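Local coordinates for protein glypican-1 (Homo sapiens, PDB 4YWT) that bears heparan sulfate chains as a GPI-anchored cell-surface proteoglycan, binds alpha-4(V) collagen through them and takes part in Schwann cell myelination, at residues E85-D90 against G397-E402; R234-V239 against A280-L285; I299-W304 against E380-L385. The protein carries 3 engineered substitutions. One frame throughout, in Å; residues are numbered along the deposited sequence.

Contact 1. Residues E85-D90 against G397-E402; sequences ETALRD and GTLCSE
Leu-399 of helix 391-404 reaches across to Ala-87 and Leu-88 on the long helix 70-129, an apolar helix-to-helix contact within the elongated, mainly helical core of the glypican family. The CA atoms of Ala-87 and Leu-399, the nearest pair across the two segments, are 7.2 Å apart.

The apolar contacts are all made by the forked end of Leu-399, and each branch has its own partner. CD2 meets the methyl CB of Ala-87 at 3.6 Å, the closest approach of the two segments. CD1 turns toward the neighbouring leucine and reaches Leu-88 CD1 at a looser 4.2 Å, the two side chains passing at a slant. Leu-399 has CG opposite its carbonyl carbon (chi1 -80°) and an extended second torsion, which carries the fork out from its helix to span the two adjacent residues. In Leu-88, CG lies opposite the backbone N and beside the carbonyl carbon (chi1 -170°), and its CD1 is the branch that meets Leu-399. The buried area is small, 110 Å² in all, and Leu-399 supplies about half of it. Leu-275 of helix 268-278 also packs on Leu-399, while Leu-88 is touched by Leu-395 and Leu-279.

Polar groups take no part across the interface, and no hydrogen bond joins the segments. Thr-86 OG1 and Thr-398 OG1 each bond back into their own helix, to the carbonyl oxygens of Ala-82 and Leu-395. The backbone of helix 391-404 widens into a pi-type turn at 400-402.

The covalent tie lies next to Leu-399 in sequence. Cys-400 forms a disulfide with Cys-271, anchoring this helix to helix 268-278 through the SG-SG bond.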
loop_
_atom_site.group_PDB
_atom_site.type_symbol
_atom_site.label_atom_id
_atom_site.label_comp_id
_atom_site.label_asym_id
_atom_site.label_seq_id
_atom_site.Cartn_x
_atom_site.Cartn_y
_atom_site.Cartn_z
ATOM N N GLU A 85 18.603 10.959 -6.508
ATOM C CA GLU A 85 17.200 11.364 -6.594
ATOM C C GLU A 85 16.432 10.522 -7.614
ATOM O O GLU A 85 15.340 10.012 -7.326
ATOM C CB GLU A 85 17.085 12.845 -6.957
ATOM C CG GLU A 85 17.219 13.791 -5.776
ATOM C CD GLU A 85 16.860 15.221 -6.134
ATOM O OE1 GLU A 85 16.743 15.520 -7.342
ATOM O OE2 GLU A 85 16.685 16.041 -5.210
ATOM N N THR A 86 17.016 10.378 -8.801
ATOM C CA THR A 86 16.404 9.607 -9.878
ATOM C C THR A 86 16.163 8.161 -9.460
ATOM O O THR A 86 15.063 7.626 -9.648
ATOM C CB THR A 86 17.277 9.634 -11.151
ATOM O OG1 THR A 86 17.263 10.951 -11.714
ATOM C CG2 THR A 86 16.751 8.649 -12.184
ATOM N N ALA A 87 17.189 7.533 -8.887
ATOM C CA ALA A 87 17.059 6.157 -8.410
ATOM C C ALA A 87 15.914 6.025 -7.402
ATOM O O ALA A 87 15.003 5.186 -7.560
ATOM C CB ALA A 87 18.364 5.688 -7.792
ATOM N N LEU A 88 15.961 6.877 -6.379
ATOM C CA LEU A 88 14.964 6.864 -5.314
ATOM C C LEU A 88 13.542 6.988 -5.860
ATOM O O LEU A 88 12.675 6.148 -5.571
ATOM C CB LEU A 88 15.242 7.991 -4.316
ATOM C CG LEU A 88 14.421 7.969 -3.025
ATOM C CD1 LEU A 88 14.851 6.816 -2.130
ATOM C CD2 LEU A 88 14.530 9.295 -2.288
ATOM N N ARG A 89 13.303 8.022 -6.664
ATOM C CA ARG A 89 11.955 8.262 -7.166
ATOM C C ARG A 89 11.527 7.194 -8.171
ATOM O O ARG A 89 10.333 6.971 -8.372
ATOM C CB ARG A 89 11.838 9.649 -7.800
ATOM C CG ARG A 89 10.409 10.182 -7.786
ATOM C CD ARG A 89 10.234 11.413 -8.655
ATOM N NE ARG A 89 11.475 12.162 -8.809
ATOM C CZ ARG A 89 11.683 13.376 -8.309
ATOM N NH1 ARG A 89 10.730 13.983 -7.614
ATOM N NH2 ARG A 89 12.846 13.982 -8.502
ATOM N N ASP A 90 12.497 6.532 -8.797
ATOM C CA ASP A 90 12.183 5.397 -9.663
ATOM C C ASP A 90 11.639 4.229 -8.844
ATOM O O ASP A 90 10.565 3.683 -9.152
ATOM C CB ASP A 90 13.416 4.954 -10.457
ATOM C CG ASP A 90 13.589 5.733 -11.748
ATOM O OD1 ASP A 90 12.989 6.821 -11.878
ATOM O OD2 ASP A 90 14.320 5.250 -12.639
ATOM N N GLY A 397 20.114 -1.015 0.783
ATOM C CA GLY A 397 20.651 -2.265 0.277
ATOM C C GLY A 397 20.401 -2.466 -1.205
ATOM O O GLY A 397 21.309 -2.834 -1.949
ATOM N N THR A 398 19.170 -2.215 -1.639
ATOM C CA THR A 398 18.804 -2.410 -3.037
ATOM C C THR A 398 19.389 -1.323 -3.932
ATOM O O THR A 398 19.864 -1.609 -5.032
ATOM C CB THR A 398 17.274 -2.447 -3.223
ATOM O OG1 THR A 398 16.721 -1.156 -2.941
ATOM C CG2 THR A 398 16.647 -3.485 -2.304
ATOM N N LEU A 399 19.356 -0.078 -3.463
ATOM C CA LEU A 399 19.912 1.028 -4.238
ATOM C C LEU A 399 21.418 0.871 -4.426
ATOM O O LEU A 399 21.958 1.218 -5.475
ATOM C CB LEU A 399 19.603 2.370 -3.574
ATOM C CG LEU A 399 18.202 2.926 -3.825
ATOM C CD1 LEU A 399 18.019 4.269 -3.134
ATOM C CD2 LEU A 399 17.940 3.044 -5.318
ATOM N N CYS A 400 22.089 0.347 -3.406
ATOM C CA CYS A 400 23.521 0.087 -3.490
ATOM C C CYS A 400 23.808 -1.114 -4.381
ATOM O O CYS A 400 24.710 -1.074 -5.220
ATOM C CB CYS A 400 24.110 -0.148 -2.098
ATOM S SG CYS A 400 24.329 1.349 -1.117
ATOM N N SER A 401 23.035 -2.178 -4.192
ATOM C CA SER A 401 23.235 -3.416 -4.939
ATOM C C SER A 401 23.014 -3.229 -6.435
ATOM O O SER A 401 23.721 -3.822 -7.252
ATOM C CB SER A 401 22.303 -4.510 -4.413
ATOM O OG SER A 401 22.391 -5.681 -5.205
ATOM N N GLU A 402 22.039 -2.401 -6.791
ATOM C CA GLU A 402 21.654 -2.248 -8.190
ATOM C C GLU A 402 22.532 -1.269 -8.967
ATOM O O GLU A 402 22.921 -1.547 -10.101
ATOM C CB GLU A 402 20.191 -1.807 -8.285
ATOM C CG GLU A 402 19.191 -2.924 -8.032
ATOM C CD GLU A 402 17.750 -2.457 -8.136
ATOM O OE1 GLU A 402 17.518 -1.229 -8.120
ATOM O OE2 GLU A 402 16.851 -3.318 -8.234
#

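Contact 2. Residues R234-V239 against A280-L285; sequences RKVAQV and ANQADL
The carboxamide of Gln-282 is the flat group of this contact, and Val-239 comes up to it from one side of its plane. The methyl CG1 of Val-239 stands above the amide rather than level with it, nearest the nitrogen end, 4.1 Å from Gln-282 NE2. The two side chains approach from opposite directions, and the meeting is van der Waals contact, with no hydrogen bond between the segments. The glutamine reaches this place because its chain is bent at the second torsion (chi2 88°), which brings the amide closer to Val-239 than the start of the side chain would suggest.

Lower down the same chain, Gln-282 CG rests 3.9 Å from Val-236 CG1. Val-236 has the larger share of the contact: CG2 meets the CD1 branch of Leu-285 tip to tip at 3.6 Å, and its CG1 lies 3.9 Å from that same Leu-285 CD1. A single leucine methyl is thus shared by both valine branches.

The two valines are brought to one side by a type I beta turn from Val-236 to Val-239, closed by Val-239 N to Val-236 O at 2.9 Å. Asn-281 OD1 and Asp-284 OD1 accept hydrogen bonds from the backbone N of Asp-449 and Leu-432. The arrangement is largely apolar packing in the helical glypican core, setting residues 234-239 against the short, weakly bonded helix at about 280-283. Around this buried patch, Ile-452 of helix 450-471 packs on both valines and Ile-456 on Leu-285, Trp-392 of helix 391-404 touches Val-236 and Leu-285, and Ala-237 rests on Ser-92 of helix 70-129.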
loop_
_atom_site.group_PDB
_atom_site.type_symbol
_atom_site.label_atom_id
_atom_site.label_comp_id
_atom_site.label_asym_id
_atom_site.label_seq_id
_atom_site.Cartn_x
_atom_site.Cartn_y
_atom_site.Cartn_z
ATOM N N ARG A 234 3.464 8.156 -2.148
ATOM C CA ARG A 234 3.459 9.328 -3.023
ATOM C C ARG A 234 3.967 10.590 -2.321
ATOM O O ARG A 234 4.674 11.400 -2.919
ATOM C CB ARG A 234 2.051 9.574 -3.571
ATOM C CG ARG A 234 1.915 10.850 -4.390
ATOM C CD ARG A 234 0.479 11.083 -4.836
ATOM N NE ARG A 234 -0.455 11.095 -3.713
ATOM C CZ ARG A 234 -0.700 12.158 -2.954
ATOM N NH1 ARG A 234 -0.079 13.304 -3.191
ATOM N NH2 ARG A 234 -1.568 12.073 -1.955
ATOM N N LYS A 235 3.609 10.748 -1.051
ATOM C CA LYS A 235 3.982 11.942 -0.298
ATOM C C LYS A 235 5.424 11.879 0.203
ATOM O O LYS A 235 6.149 12.874 0.161
ATOM C CB LYS A 235 3.022 12.142 0.875
ATOM C CG LYS A 235 1.642 12.617 0.450
ATOM C CD LYS A 235 0.638 12.512 1.581
ATOM C CE LYS A 235 -0.744 12.953 1.125
ATOM N NZ LYS A 235 -1.828 12.339 1.942
ATOM N N VAL A 236 5.831 10.704 0.675
ATOM C CA VAL A 236 7.186 10.488 1.169
ATOM C C VAL A 236 8.204 10.653 0.045
ATOM O O VAL A 236 9.304 11.165 0.262
ATOM C CB VAL A 236 7.332 9.089 1.809
ATOM C CG1 VAL A 236 8.796 8.731 2.022
ATOM C CG2 VAL A 236 6.570 9.034 3.124
ATOM N N ALA A 237 7.820 10.244 -1.163
ATOM C CA ALA A 237 8.699 10.365 -2.326
ATOM C C ALA A 237 9.184 11.799 -2.559
ATOM O O ALA A 237 10.228 12.014 -3.178
ATOM C CB ALA A 237 7.992 9.851 -3.570
ATOM N N GLN A 238 8.434 12.773 -2.055
ATOM C CA GLN A 238 8.754 14.179 -2.281
ATOM C C GLN A 238 9.704 14.757 -1.233
ATOM O O GLN A 238 10.135 15.903 -1.351
ATOM C CB GLN A 238 7.470 15.011 -2.324
ATOM C CG GLN A 238 6.530 14.655 -3.470
ATOM C CD GLN A 238 7.077 15.042 -4.834
ATOM O OE1 GLN A 238 8.115 15.698 -4.942
ATOM N NE2 GLN A 238 6.378 14.633 -5.886
ATOM N N VAL A 239 10.025 13.971 -0.210
ATOM C CA VAL A 239 10.979 14.411 0.805
ATOM C C VAL A 239 12.367 14.577 0.193
ATOM O O VAL A 239 12.952 13.616 -0.308
ATOM C CB VAL A 239 11.056 13.428 1.987
ATOM C CG1 VAL A 239 12.113 13.881 2.983
ATOM C CG2 VAL A 239 9.699 13.311 2.665
ATOM N N ALA A 280 17.364 8.004 6.548
ATOM C CA ALA A 280 16.973 7.651 7.908
ATOM C C ALA A 280 15.507 7.987 8.180
ATOM O O ALA A 280 14.753 7.168 8.729
ATOM C CB ALA A 280 17.872 8.359 8.906
ATOM N N ASN A 281 15.112 9.197 7.794
ATOM C CA ASN A 281 13.739 9.651 7.979
ATOM C C ASN A 281 12.747 8.731 7.288
ATOM O O ASN A 281 11.737 8.350 7.876
ATOM C CB ASN A 281 13.573 11.083 7.469
ATOM C CG ASN A 281 14.081 12.112 8.456
ATOM O OD1 ASN A 281 13.404 12.441 9.429
ATOM N ND2 ASN A 281 15.280 12.625 8.212
ATOM N N GLN A 282 13.044 8.372 6.041
ATOM C CA GLN A 282 12.220 7.422 5.306
ATOM C C GLN A 282 12.175 6.085 6.037
ATOM O O GLN A 282 11.147 5.409 6.054
ATOM C CB GLN A 282 12.750 7.223 3.881
ATOM C CG GLN A 282 12.592 8.429 2.968
ATOM C CD GLN A 282 13.761 9.393 3.056
ATOM O OE1 GLN A 282 14.555 9.344 3.995
ATOM N NE2 GLN A 282 13.874 10.275 2.068
ATOM N N ALA A 283 13.296 5.716 6.649
ATOM C CA ALA A 283 13.402 4.445 7.356
ATOM C C ALA A 283 12.622 4.455 8.671
ATOM O O ALA A 283 12.334 3.399 9.235
ATOM C CB ALA A 283 14.864 4.105 7.613
ATOM N N ASP A 284 12.281 5.642 9.162
ATOM C CA ASP A 284 11.458 5.730 10.369
ATOM C C ASP A 284 10.013 5.259 10.147
ATOM O O ASP A 284 9.285 5.012 11.107
ATOM C CB ASP A 284 11.456 7.158 10.915
ATOM C CG ASP A 284 12.663 7.446 11.789
ATOM O OD1 ASP A 284 13.296 6.484 12.272
ATOM O OD2 ASP A 284 12.971 8.637 12.002
ATOM N N LEU A 285 9.605 5.128 8.888
ATOM C CA LEU A 285 8.254 4.671 8.558
ATOM C C LEU A 285 8.080 3.167 8.768
ATOM O O LEU A 285 6.963 2.647 8.710
ATOM C CB LEU A 285 7.912 5.018 7.108
ATOM C CG LEU A 285 7.833 6.489 6.703
ATOM C CD1 LEU A 285 8.252 6.652 5.251
ATOM C CD2 LEU A 285 6.424 7.019 6.910
#

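Contact 3. Residues I299-W304 against E380-L385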
loop_
_atom_site.group_PDB
_atom_site.type_symbol
_atom_site.label_atom_id
_atom_site.label_comp_id
_atom_site.label_asym_id
_atom_site.label_seq_id
_atom_site.Cartn_x
_atom_site.Cartn_y
_atom_site.Cartn_z
ATOM N N ILE A 299 -6.762 -8.738 7.456
ATOM C CA ILE A 299 -8.164 -8.410 7.201
ATOM C C ILE A 299 -8.758 -9.212 6.036
ATOM O O ILE A 299 -9.972 -9.406 5.970
ATOM C CB ILE A 299 -8.348 -6.895 6.925
ATOM C CG1 ILE A 299 -9.821 -6.497 7.052
ATOM C CG2 ILE A 299 -7.801 -6.514 5.560
ATOM C CD1 ILE A 299 -10.397 -6.721 8.434
ATOM N N THR A 300 -7.905 -9.694 5.136
ATOM C CA THR A 300 -8.374 -10.425 3.959
ATOM C C THR A 300 -9.061 -11.738 4.324
ATOM O O THR A 300 -9.870 -12.255 3.557
ATOM C CB THR A 300 -7.219 -10.730 2.981
ATOM O OG1 THR A 300 -6.263 -11.590 3.612
ATOM C CG2 THR A 300 -6.538 -9.446 2.544
ATOM N N ASP A 301 -8.736 -12.273 5.497
ATOM C CA ASP A 301 -9.358 -13.505 5.970
ATOM C C ASP A 301 -10.854 -13.310 6.195
ATOM O O ASP A 301 -11.646 -14.240 6.031
ATOM C CB ASP A 301 -8.693 -13.983 7.265
ATOM C CG ASP A 301 -7.289 -14.510 7.042
ATOM O OD1 ASP A 301 -6.982 -14.934 5.908
ATOM O OD2 ASP A 301 -6.493 -14.503 8.003
ATOM N N LYS A 302 -11.229 -12.087 6.560
ATOM C CA LYS A 302 -12.610 -11.768 6.905
ATOM C C LYS A 302 -13.506 -11.623 5.680
ATOM O O LYS A 302 -14.709 -11.406 5.814
ATOM C CB LYS A 302 -12.664 -10.484 7.738
ATOM C CG LYS A 302 -11.978 -10.600 9.085
ATOM C CD LYS A 302 -12.449 -11.840 9.827
ATOM C CE LYS A 302 -12.041 -11.802 11.291
ATOM N NZ LYS A 302 -12.601 -12.957 12.045
ATOM N N PHE A 303 -12.923 -11.746 4.491
ATOM C CA PHE A 303 -13.703 -11.671 3.258
ATOM C C PHE A 303 -14.642 -12.869 3.154
ATOM O O PHE A 303 -15.680 -12.805 2.493
ATOM C CB PHE A 303 -12.787 -11.603 2.030
ATOM C CG PHE A 303 -11.993 -10.324 1.925
ATOM C CD1 PHE A 303 -12.201 -9.278 2.813
ATOM C CD2 PHE A 303 -11.042 -10.170 0.928
ATOM C CE1 PHE A 303 -11.470 -8.108 2.713
ATOM C CE2 PHE A 303 -10.309 -9.000 0.823
ATOM C CZ PHE A 303 -10.523 -7.969 1.716
ATOM N N TRP A 304 -14.271 -13.963 3.814
ATOM C CA TRP A 304 -15.099 -15.162 3.852
ATOM C C TRP A 304 -15.451 -15.556 5.280
ATOM O O TRP A 304 -14.871 -15.045 6.240
ATOM C CB TRP A 304 -14.396 -16.336 3.175
ATOM C CG TRP A 304 -13.959 -16.080 1.775
ATOM C CD1 TRP A 304 -14.671 -16.318 0.636
ATOM C CD2 TRP A 304 -12.697 -15.552 1.358
ATOM N NE1 TRP A 304 -13.931 -15.964 -0.467
ATOM C CE2 TRP A 304 -12.714 -15.492 -0.050
ATOM C CE3 TRP A 304 -11.554 -15.122 2.038
ATOM C CZ2 TRP A 304 -11.633 -15.019 -0.789
ATOM C CZ3 TRP A 304 -10.481 -14.651 1.303
ATOM C CH2 TRP A 304 -10.528 -14.602 -0.096
ATOM N N GLU A 380 -2.232 -13.134 -4.547
ATOM C CA GLU A 380 -1.311 -12.218 -5.212
ATOM C C GLU A 380 -1.018 -10.992 -4.346
ATOM O O GLU A 380 0.136 -10.581 -4.202
ATOM C CB GLU A 380 -1.876 -11.787 -6.568
ATOM C CG GLU A 380 -1.192 -10.574 -7.183
ATOM C CD GLU A 380 0.229 -10.860 -7.636
ATOM O OE1 GLU A 380 0.602 -12.048 -7.730
ATOM O OE2 GLU A 380 0.972 -9.892 -7.901
ATOM N N ALA A 381 -2.069 -10.427 -3.761
ATOM C CA ALA A 381 -1.941 -9.236 -2.928
ATOM C C ALA A 381 -1.100 -9.501 -1.684
ATOM O O ALA A 381 -0.267 -8.680 -1.310
ATOM C CB ALA A 381 -3.313 -8.717 -2.535
ATOM N N LYS A 382 -1.321 -10.645 -1.044
ATOM C CA LYS A 382 -0.549 -11.010 0.136
ATOM C C LYS A 382 0.912 -11.234 -0.228
ATOM O O LYS A 382 1.809 -10.877 0.538
ATOM C CB LYS A 382 -1.133 -12.253 0.811
ATOM C CG LYS A 382 -2.457 -11.989 1.515
ATOM C CD LYS A 382 -2.737 -13.001 2.616
ATOM C CE LYS A 382 -3.118 -14.357 2.055
ATOM N NZ LYS A 382 -3.687 -15.236 3.116
ATOM N N ALA A 383 1.153 -11.815 -1.401
ATOM C CA ALA A 383 2.521 -11.965 -1.888
ATOM C C ALA A 383 3.190 -10.601 -2.052
ATOM O O ALA A 383 4.278 -10.358 -1.515
ATOM C CB ALA A 383 2.541 -12.730 -3.203
ATOM N N GLN A 384 2.527 -9.709 -2.783
ATOM C CA GLN A 384 3.070 -8.381 -3.055
ATOM C C GLN A 384 3.275 -7.546 -1.791
ATOM O O GLN A 384 4.194 -6.730 -1.725
ATOM C CB GLN A 384 2.163 -7.624 -4.027
ATOM C CG GLN A 384 2.283 -8.072 -5.477
ATOM C CD GLN A 384 3.616 -7.701 -6.108
ATOM O OE1 GLN A 384 4.432 -6.999 -5.509
ATOM N NE2 GLN A 384 3.840 -8.172 -7.330
ATOM N N LEU A 385 2.422 -7.748 -0.792
ATOM C CA LEU A 385 2.506 -6.981 0.446
ATOM C C LEU A 385 3.584 -7.534 1.369
ATOM O O LEU A 385 4.286 -6.773 2.032
ATOM C CB LEU A 385 1.154 -6.959 1.162
ATOM C CG LEU A 385 0.093 -6.069 0.512
ATOM C CD1 LEU A 385 -1.131 -5.941 1.402
ATOM C CD2 LEU A 385 0.670 -4.699 0.180
HETATM O O HOH W 1 -6.260 -14.418 3.440
#
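One water is held by three side chains, and it joins Thr-300 and Asp-301 to Lys-382. It gives a proton to Asp-301 OD1 at 2.6 Å and another to Thr-300 OG1 at 2.8 Å, and accepts one from Lys-382 NZ at 2.7 Å. The opposite charges themselves stay 4.3 Å apart, Asp-301 OD1 to Lys-382 NZ, beyond a salt bridge, so the water bridges them; the carboxylate probably still steadies the ammonium group. Thr-300 OG1 is doubly engaged, since it also hydrogen-bonds to the carbonyl oxygen of Val-297, which fixes the hydroxyl that faces the water.

Apart from this bridge, Lys-382 CD passes Thr-300 OG1 at 3.9 Å, the side chains slanting across one another. The lysine is kinked at its third torsion (chi3 -73°), bringing its end to the water. In the rod-like helical core of glypican-1, the contact joins the loop that follows helix 286-299 to helix 373-387 through the water.

Within the loop itself, the chain is folded back: Thr-300 CA sits over the centre of the Phe-303 ring, 3.8 Å above its plane, and Phe-303 CB lies over the rim of one face of the Trp-304 ring. Phe-303 also meets Phe-110 of helix 70-129 edge-to-face, and Val-378 of helix 373-387 packs on Thr-300, Phe-303 and Trp-304.

From the N terminus, residues 85-90 on helix 70-129 open the widest loop, which contact 1 closes only at 397-402, 307 residues later. Both other contacts fall within that loop, one after the other, and neither crosses the other. Contact 2 joins 234-239, on helix 204-236 and the turn after it, to 280-285, and contact 3 then ties 299-304 to 380-385 on helix 373-387, just before helix 391-404 returns to contact 1. Contacts 1 and 2 touch, Arg-89 NH1 lying 4.1 Å from Gln-238 OE1, with centres about 14 Å apart. Contact 3 stands farther along the rod, its centre about 28 Å from that of contact 1 and 25 Å from that of contact 2.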